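Local coordinates for Galactose/lactose metabolism regulatory protein GAL80 (Kluyveromyces lactis, PDB 3E1K) that negatively regulates the lactose and galactose metabolic genes, apparently by blocking their transcriptional activator when no inducing sugar is present, at residues A[156-165]-A[313-322]. Sequence-based numbering, arbitrary orientation.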
loop_
_atom_site.group_PDB
_atom_site.type_symbol
_atom_site.label_atom_id
_atom_site.label_comp_id
_atom_site.label_asym_id
_atom_site.label_seq_id
_atom_site.Cartn_x
_atom_site.Cartn_y
_atom_site.Cartn_z
ATOM N N SER A 156 19.486 -8.774 10.425
ATOM C CA SER A 156 19.933 -8.248 9.147
ATOM C C SER A 156 20.605 -6.901 9.193
ATOM O O SER A 156 20.020 -5.950 9.716
ATOM C CB SER A 156 18.803 -8.123 8.114
ATOM O OG SER A 156 19.060 -6.921 7.490
ATOM N N PRO A 157 21.839 -6.820 8.714
ATOM C CA PRO A 157 22.452 -5.496 8.779
ATOM C C PRO A 157 21.399 -4.451 8.335
ATOM O O PRO A 157 21.209 -3.416 9.013
ATOM C CB PRO A 157 23.625 -5.563 7.809
ATOM C CG PRO A 157 23.987 -7.032 7.782
ATOM C CD PRO A 157 22.729 -7.823 8.092
ATOM N N TYR A 158 20.634 -4.697 7.271
ATOM C CA TYR A 158 19.632 -3.714 6.820
ATOM C C TYR A 158 18.571 -3.357 7.880
ATOM O O TYR A 158 18.138 -2.228 7.981
ATOM C CB TYR A 158 18.993 -4.165 5.491
ATOM C CG TYR A 158 20.100 -4.582 4.626
ATOM C CD1 TYR A 158 20.449 -5.909 4.543
ATOM C CD2 TYR A 158 20.950 -3.627 4.060
ATOM C CE1 TYR A 158 21.539 -6.318 3.798
ATOM C CE2 TYR A 158 22.108 -4.022 3.347
ATOM C CZ TYR A 158 22.382 -5.398 3.229
ATOM O OH TYR A 158 23.415 -5.910 2.502
ATOM N N ILE A 159 18.164 -4.337 8.678
ATOM C CA ILE A 159 17.146 -4.037 9.620
ATOM C C ILE A 159 17.782 -3.256 10.755
ATOM O O ILE A 159 17.452 -2.067 10.913
ATOM C CB ILE A 159 16.728 -5.305 10.302
ATOM C CG1 ILE A 159 16.309 -6.399 9.335
ATOM C CG2 ILE A 159 15.830 -4.933 11.472
ATOM C CD1 ILE A 159 15.320 -5.829 8.424
ATOM N N VAL A 160 18.628 -3.911 11.543
ATOM C CA VAL A 160 19.276 -3.204 12.625
ATOM C C VAL A 160 19.627 -1.762 12.208
ATOM O O VAL A 160 19.241 -0.811 12.925
ATOM C CB VAL A 160 20.550 -4.023 13.072
ATOM C CG1 VAL A 160 21.154 -3.447 14.381
ATOM C CG2 VAL A 160 20.257 -5.556 13.174
ATOM N N ARG A 161 20.286 -1.595 11.073
ATOM C CA ARG A 161 20.647 -0.254 10.619
ATOM C C ARG A 161 19.569 0.778 10.586
ATOM O O ARG A 161 19.841 1.904 10.925
ATOM C CB ARG A 161 21.363 -0.253 9.270
ATOM C CG ARG A 161 21.789 1.147 8.878
ATOM C CD ARG A 161 23.029 1.568 9.648
ATOM N NE ARG A 161 23.504 2.774 9.024
ATOM C CZ ARG A 161 23.841 3.825 9.750
ATOM N NH1 ARG A 161 23.589 3.785 11.092
ATOM N NH2 ARG A 161 24.246 4.967 9.241
ATOM N N ALA A 162 18.372 0.436 10.130
ATOM C CA ALA A 162 17.194 1.311 10.020
ATOM C C ALA A 162 16.842 1.591 11.460
ATOM O O ALA A 162 16.848 2.749 11.943
ATOM C CB ALA A 162 16.043 0.549 9.396
ATOM N N LYS A 163 16.528 0.486 12.127
ATOM C CA LYS A 163 16.248 0.534 13.547
ATOM C C LYS A 163 17.202 1.530 14.290
ATOM O O LYS A 163 16.744 2.442 15.004
ATOM C CB LYS A 163 16.368 -0.863 14.121
ATOM C CG LYS A 163 15.816 -0.943 15.509
ATOM C CD LYS A 163 15.756 -2.327 16.119
ATOM C CE LYS A 163 15.662 -2.197 17.609
ATOM N NZ LYS A 163 14.273 -1.701 18.063
ATOM N N GLU A 164 18.534 1.452 14.116
ATOM C CA GLU A 164 19.422 2.443 14.751
ATOM C C GLU A 164 19.107 3.878 14.188
ATOM O O GLU A 164 19.026 4.880 14.958
ATOM C CB GLU A 164 20.850 2.128 14.352
ATOM C CG GLU A 164 21.478 0.833 14.847
ATOM C CD GLU A 164 22.768 0.518 14.076
ATOM O OE1 GLU A 164 22.635 0.036 12.920
ATOM O OE2 GLU A 164 23.907 0.780 14.523
ATOM N N LEU A 165 18.960 3.959 12.878
ATOM C CA LEU A 165 18.738 5.284 12.323
ATOM C C LEU A 165 17.598 6.023 12.999
ATOM O O LEU A 165 17.772 7.120 13.537
ATOM C CB LEU A 165 18.459 5.161 10.840
ATOM C CG LEU A 165 19.702 4.861 10.035
ATOM C CD1 LEU A 165 19.418 5.138 8.573
ATOM C CD2 LEU A 165 20.395 6.036 10.696
ATOM N N VAL A 313 13.362 -11.159 3.062
ATOM C CA VAL A 313 14.250 -10.294 3.801
ATOM C C VAL A 313 15.111 -11.028 4.831
ATOM O O VAL A 313 16.209 -10.686 5.286
ATOM C CB VAL A 313 13.351 -9.278 4.525
ATOM C CG1 VAL A 313 12.455 -10.040 5.484
ATOM C CG2 VAL A 313 14.123 -8.155 5.204
ATOM N N GLU A 314 14.398 -12.056 5.254
ATOM C CA GLU A 314 14.847 -12.947 6.302
ATOM C C GLU A 314 16.129 -13.598 5.856
ATOM O O GLU A 314 16.991 -13.900 6.621
ATOM C CB GLU A 314 13.774 -14.023 6.441
ATOM C CG GLU A 314 12.433 -13.452 6.018
ATOM C CD GLU A 314 11.744 -14.284 4.966
ATOM O OE1 GLU A 314 12.073 -15.496 5.060
ATOM O OE2 GLU A 314 10.946 -13.724 4.169
ATOM N N ILE A 315 16.149 -13.807 4.560
ATOM C CA ILE A 315 17.229 -14.478 3.874
ATOM C C ILE A 315 17.948 -13.406 3.039
ATOM O O ILE A 315 19.102 -13.608 2.711
ATOM C CB ILE A 315 16.652 -15.414 2.813
ATOM C CG1 ILE A 315 15.622 -16.410 3.418
ATOM C CG2 ILE A 315 17.734 -15.938 1.923
ATOM C CD1 ILE A 315 14.632 -16.951 2.433
ATOM N N SER A 316 17.255 -12.381 2.551
ATOM C CA SER A 316 17.865 -11.375 1.654
ATOM C C SER A 316 18.858 -10.306 2.049
ATOM O O SER A 316 18.891 -9.793 3.185
ATOM C CB SER A 316 16.894 -10.787 0.650
ATOM O OG SER A 316 16.529 -11.787 -0.287
ATOM N N ASN A 317 19.667 -10.025 1.033
ATOM C CA ASN A 317 20.746 -9.075 1.205
ATOM C C ASN A 317 20.000 -8.000 0.463
ATOM O O ASN A 317 19.608 -8.213 -0.703
ATOM C CB ASN A 317 21.970 -9.484 0.381
ATOM C CG ASN A 317 23.133 -8.474 0.442
ATOM O OD1 ASN A 317 23.486 -7.977 1.511
ATOM N ND2 ASN A 317 23.729 -8.187 -0.705
ATOM N N LEU A 318 19.722 -6.913 1.196
ATOM C CA LEU A 318 19.020 -5.780 0.613
ATOM C C LEU A 318 19.943 -4.556 0.537
ATOM O O LEU A 318 21.171 -4.633 0.717
ATOM C CB LEU A 318 17.759 -5.444 1.381
ATOM C CG LEU A 318 17.409 -6.641 2.248
ATOM C CD1 LEU A 318 17.214 -6.212 3.737
ATOM C CD2 LEU A 318 16.290 -7.573 1.753
ATOM N N VAL A 319 19.283 -3.417 0.363
ATOM C CA VAL A 319 19.981 -2.152 0.302
ATOM C C VAL A 319 19.177 -1.110 1.013
ATOM O O VAL A 319 17.973 -1.025 0.909
ATOM C CB VAL A 319 19.957 -1.735 -1.110
ATOM C CG1 VAL A 319 20.447 -0.312 -1.209
ATOM C CG2 VAL A 319 20.909 -2.623 -1.823
ATOM N N LEU A 320 19.877 -0.252 1.717
ATOM C CA LEU A 320 19.160 0.745 2.453
ATOM C C LEU A 320 19.507 2.179 2.170
ATOM O O LEU A 320 20.611 2.644 2.403
ATOM C CB LEU A 320 19.343 0.545 3.935
ATOM C CG LEU A 320 18.461 1.542 4.666
ATOM C CD1 LEU A 320 17.311 0.688 5.177
ATOM C CD2 LEU A 320 19.409 1.736 5.871
ATOM N N TYR A 321 18.461 2.882 1.774
ATOM C CA TYR A 321 18.643 4.263 1.453
ATOM C C TYR A 321 17.969 4.971 2.568
ATOM O O TYR A 321 16.830 4.703 2.949
ATOM C CB TYR A 321 17.841 4.642 0.209
ATOM C CG TYR A 321 18.211 3.804 -1.004
ATOM C CD1 TYR A 321 17.422 2.717 -1.421
ATOM C CD2 TYR A 321 19.335 4.132 -1.763
ATOM C CE1 TYR A 321 17.726 2.010 -2.558
ATOM C CE2 TYR A 321 19.657 3.427 -2.902
ATOM C CZ TYR A 321 18.863 2.360 -3.281
ATOM O OH TYR A 321 19.191 1.601 -4.375
ATOM N N PHE A 322 18.691 5.956 3.046
ATOM C CA PHE A 322 18.022 6.747 4.024
ATOM C C PHE A 322 18.321 8.184 3.648
ATOM O O PHE A 322 19.312 8.495 3.032
ATOM C CB PHE A 322 18.617 6.387 5.358
ATOM C CG PHE A 322 18.859 7.571 6.242
ATOM C CD1 PHE A 322 17.987 7.956 7.262
ATOM C CD2 PHE A 322 20.005 8.320 6.053
ATOM C CE1 PHE A 322 18.234 9.044 8.082
ATOM C CE2 PHE A 322 20.244 9.431 6.841
ATOM C CZ PHE A 322 19.376 9.792 7.860
#
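The ring of Y158 lies over the backbone of L318 and V319, one face turned to the peptide between them, the carbonyl carbon of L318 toward its rim. CG of Y158 stands beside its own backbone N, anti to its carbonyl carbon (chi1 -46°), which sends the ring from the first turn of helix 157-165 down onto the chain that leads into strand 319-322. Tyrosine suits this place because its flat ring can lie on a peptide while its hydroxyl reaches a polar partner beyond, the backbone N of L371, with which OH forms a hydrogen bond. Beside the root of the ring, the CD1 methyl of L318 packs against CB of Y158. With L318 cut back to an alanine, that methyl is gone, which is likely to leave a gap under CB and CD1 of Y158 and the ring less firmly seated. Farther along, L320 spreads its branches beneath the helix: CD2 meets CG of R161 at 3.9 Å, and CD1 approaches CB of A162 at 4.4 Å, whose small size is consistent with axes only 8.6 Å apart. R161 contributes its aliphatic stem here, while NH2 reaches a salt bridge with E367 on the adjoining strand 364-370. At the far end L165 places CD1 against CB and CG of F322, branched aliphatic and aromatic groups filling the buried layer; at the near end CD1 of I159 touches CG2 of V313. OG of S156, the N-cap, accepts from N of I159 (3.0 Å). Helix and strand run nearly parallel, 16° apart, as in the C-terminal α/β domain of the GFO/IDH/MocA fold, and here N317 hydrogen-bonds through its backbone N to the bound Gal4p activation-domain peptide, on whose aromatic side chain V319 packs, making this part of the activator-binding site.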